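Local coordinates for protein transcription termination factor FttA (Methanosarcina mazei, PDB 2XR1) that probably terminates transcription by cleaving nascent RNA at the exit channel of RNA polymerase, using two zinc ions, at residues 141-146 / 480-485. Numbering follows the deposited sequence.
Sequences PPIKSR and PFLSEC
Pro142 and Leu482 bring two loop backbones within 7.8 Å, CA to CA, where the second KH domain meets the beta-CASP domain of this metallo-beta-lactamase-family nuclease. Residues 141-146 link strand 134-139 to helix 146-157, and 480-485 lead from a short 3-10 segment into strand 486-489, an outermost strand, within this chain, of the parallel beta-CASP sheet. No hydrogen bond crosses between the segments; the contact is purely apolar and small, burying 149 Å² in all.

Leu482 takes part in two of the three side-chain contacts, offering one methyl to each neighbour. Its CD1 meets CB of Pro142 at 3.6 Å, and its CD2 lies 3.9 Å from CG1 of Ile143, the two side chains passing in opposite directions. A forked leucine suits a place facing two apolar groups, and the compact proline ring presents a hydrocarbon surface without a flexible chain. Ile143 holds CG1 roughly anti to its carbonyl carbon and extends to CD1 (chi2 176°), which reaches CB of Phe481 at 4.3 Å. The Phe481 ring turns from the KH loop and packs on Met428 and Ile429 of helix 423-436, an aromatic suited to a buried site. Ile143 also rests on Trp452 and Ala456 of helix 451-460, and thus touches both the beta-CASP loop and a helix of that domain. Nearby, Ser145 caps helix 146-157 through the backbone N of Val148 and hydrogen-bonds Glu453, adding a polar link between the domains. Past Leu482 the chain bends in an ST turn, for which serine's short hydroxyl is well suited: Ser483 OG accepts from Cys485 N at 3.1 Å, with an N-H...O angle of 162°.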
ATOM      1  N   PRO B 141      -0.264 -28.282 -38.325  1.00 69.45           N
ATOM      2  CA  PRO B 141      -1.372 -27.358 -38.244  1.00 68.70           C
ATOM      3  C   PRO B 141      -1.940 -27.012 -39.606  1.00 70.38           C
ATOM      4  O   PRO B 141      -1.177 -26.724 -40.527  1.00 70.83           O
ATOM      5  CB  PRO B 141      -0.747 -26.119 -37.613  1.00 66.31           C
ATOM      6  CG  PRO B 141       0.372 -26.664 -36.807  1.00 66.31           C
ATOM      7  CD  PRO B 141       0.940 -27.728 -37.688  1.00 67.80           C
ATOM      8  N   PRO B 142      -3.278 -27.033 -39.726  1.00 71.23           N
ATOM      9  CA  PRO B 142      -3.942 -26.697 -40.987  1.00 72.99           C
ATOM     10  C   PRO B 142      -3.560 -25.289 -41.448  1.00 71.31           C
ATOM     11  O   PRO B 142      -3.452 -25.039 -42.664  1.00 73.11           O
ATOM     12  CB  PRO B 142      -5.435 -26.784 -40.641  1.00 73.75           C
ATOM     13  CG  PRO B 142      -5.500 -27.596 -39.376  1.00 73.54           C
ATOM     14  CD  PRO B 142      -4.235 -27.331 -38.646  1.00 70.61           C
ATOM     15  N   ILE B 143      -3.304 -24.417 -40.465  1.00 68.02           N
ATOM     16  CA  ILE B 143      -3.022 -22.991 -40.678  1.00 66.44           C
ATOM     17  C   ILE B 143      -1.616 -22.637 -40.177  1.00 64.73           C
ATOM     18  O   ILE B 143      -1.188 -23.118 -39.137  1.00 63.68           O
ATOM     19  CB  ILE B 143      -4.038 -22.085 -39.916  1.00 64.69           C
ATOM     20  CG1 ILE B 143      -5.410 -22.780 -39.785  1.00 67.10           C
ATOM     21  CG2 ILE B 143      -4.154 -20.736 -40.617  1.00 63.66           C
ATOM     22  CD1 ILE B 143      -6.489 -22.016 -38.963  1.00 65.85           C
ATOM     23  N   LYS B 144      -0.914 -21.782 -40.914  1.00 64.57           N
ATOM     24  CA  LYS B 144       0.456 -21.395 -40.581  1.00 63.71           C
ATOM     25  C   LYS B 144       0.399 -20.093 -39.753  1.00 60.95           C
ATOM     26  O   LYS B 144      -0.142 -19.079 -40.208  1.00 60.66           O
ATOM     27  CB  LYS B 144       1.284 -21.206 -41.881  1.00 65.74           C
ATOM     28  CG  LYS B 144       2.712 -21.720 -41.818  1.00 67.06           C
ATOM     29  N   SER B 145       0.952 -20.118 -38.544  1.00 58.76           N
ATOM     30  CA  SER B 145       1.087 -18.901 -37.785  1.00 56.34           C
ATOM     31  C   SER B 145       2.417 -18.253 -38.052  1.00 56.28           C
ATOM     32  O   SER B 145       3.471 -18.803 -37.711  1.00 56.18           O
ATOM     33  CB  SER B 145       0.965 -19.147 -36.309  1.00 55.06           C
ATOM     34  OG  SER B 145       1.188 -17.923 -35.644  1.00 52.57           O
ATOM     35  N   ARG B 146       2.352 -17.072 -38.658  1.00 56.20           N
ATOM     36  CA  ARG B 146       3.538 -16.281 -38.954  1.00 56.67           C
ATOM     37  C   ARG B 146       4.148 -15.719 -37.664  1.00 54.24           C
ATOM     38  O   ARG B 146       5.364 -15.500 -37.590  1.00 54.71           O
ATOM     39  CB  ARG B 146       3.187 -15.177 -39.966  1.00 57.73           C
ATOM     40  CG  ARG B 146       4.312 -14.186 -40.279  1.00 60.74           C
ATOM     41  CD  ARG B 146       4.157 -13.559 -41.691  1.00 66.19           C
ATOM     42  N   PRO B 480     -13.622 -26.285 -38.733  1.00 54.01           N
ATOM     43  CA  PRO B 480     -14.461 -25.121 -38.858  1.00 52.05           C
ATOM     44  C   PRO B 480     -13.743 -23.998 -39.557  1.00 51.67           C
ATOM     45  O   PRO B 480     -14.227 -23.499 -40.594  1.00 52.46           O
ATOM     46  CB  PRO B 480     -14.775 -24.725 -37.387  1.00 49.40           C
ATOM     47  CG  PRO B 480     -14.337 -25.872 -36.540  1.00 50.33           C
ATOM     48  CD  PRO B 480     -13.252 -26.557 -37.330  1.00 53.17           C
ATOM     49  N   PHE B 481     -12.593 -23.623 -38.995  1.00 50.91           N
ATOM     50  CA  PHE B 481     -11.901 -22.413 -39.392  1.00 50.24           C
ATOM     51  C   PHE B 481     -11.386 -22.455 -40.834  1.00 52.90           C
ATOM     52  O   PHE B 481     -11.047 -21.408 -41.354  1.00 53.45           O
ATOM     53  CB  PHE B 481     -10.719 -22.106 -38.458  1.00 49.41           C
ATOM     54  CG  PHE B 481     -11.081 -21.921 -37.012  1.00 46.63           C
ATOM     55  CD1 PHE B 481     -12.101 -21.076 -36.634  1.00 45.66           C
ATOM     56  CD2 PHE B 481     -10.348 -22.553 -36.020  1.00 47.34           C
ATOM     57  CE1 PHE B 481     -12.433 -20.890 -35.271  1.00 43.68           C
ATOM     58  CE2 PHE B 481     -10.659 -22.386 -34.684  1.00 46.57           C
ATOM     59  CZ  PHE B 481     -11.723 -21.544 -34.308  1.00 44.27           C
ATOM     60  N   LEU B 482     -11.313 -23.620 -41.474  1.00 55.54           N
ATOM     61  CA  LEU B 482     -10.878 -23.690 -42.878  1.00 58.71           C
ATOM     62  C   LEU B 482     -12.030 -23.651 -43.890  1.00 59.79           C
ATOM     63  O   LEU B 482     -11.866 -24.110 -45.038  1.00 62.61           O
ATOM     64  CB  LEU B 482     -10.035 -24.958 -43.154  1.00 61.84           C
ATOM     65  CG  LEU B 482      -8.613 -25.073 -42.600  1.00 63.33           C
ATOM     66  CD1 LEU B 482      -7.846 -26.225 -43.277  1.00 66.87           C
ATOM     67  CD2 LEU B 482      -7.827 -23.753 -42.751  1.00 63.67           C
ATOM     68  N   SER B 483     -13.181 -23.112 -43.503  1.00 57.82           N
ATOM     69  CA  SER B 483     -14.282 -22.960 -44.460  1.00 59.23           C
ATOM     70  C   SER B 483     -13.939 -21.979 -45.569  1.00 60.69           C
ATOM     71  O   SER B 483     -13.297 -20.949 -45.333  1.00 59.19           O
ATOM     72  CB  SER B 483     -15.568 -22.481 -43.800  1.00 57.41           C
ATOM     73  OG  SER B 483     -16.602 -22.307 -44.774  1.00 58.76           O
ATOM     74  N   GLU B 484     -14.400 -22.316 -46.772  1.00 63.75           N
ATOM     75  CA  GLU B 484     -14.277 -21.450 -47.924  1.00 65.86           C
ATOM     76  C   GLU B 484     -14.799 -20.051 -47.597  1.00 63.49           C
ATOM     77  O   GLU B 484     -14.286 -19.071 -48.115  1.00 64.55           O
ATOM     78  CB  GLU B 484     -15.071 -22.032 -49.111  1.00 69.73           C
ATOM     79  CG  GLU B 484     -14.435 -21.831 -50.539  1.00 74.60           C
ATOM     80  CD  GLU B 484     -15.480 -21.426 -51.635  1.00 79.03           C
ATOM     81  OE1 GLU B 484     -16.578 -20.895 -51.302  1.00 78.75           O
ATOM     82  OE2 GLU B 484     -15.194 -21.611 -52.836  1.00 82.05           O
ATOM     83  N   CYS B 485     -15.807 -19.967 -46.726  1.00 60.75           N
ATOM     84  CA  CYS B 485     -16.468 -18.708 -46.392  1.00 58.88           C
ATOM     85  C   CYS B 485     -15.551 -17.584 -45.878  1.00 56.63           C
ATOM     86  O   CYS B 485     -15.765 -16.423 -46.190  1.00 56.93           O
ATOM     87  CB  CYS B 485     -17.576 -18.963 -45.344  1.00 57.03           C
ATOM     88  SG  CYS B 485     -16.994 -19.293 -43.530  1.00 56.12           S
TER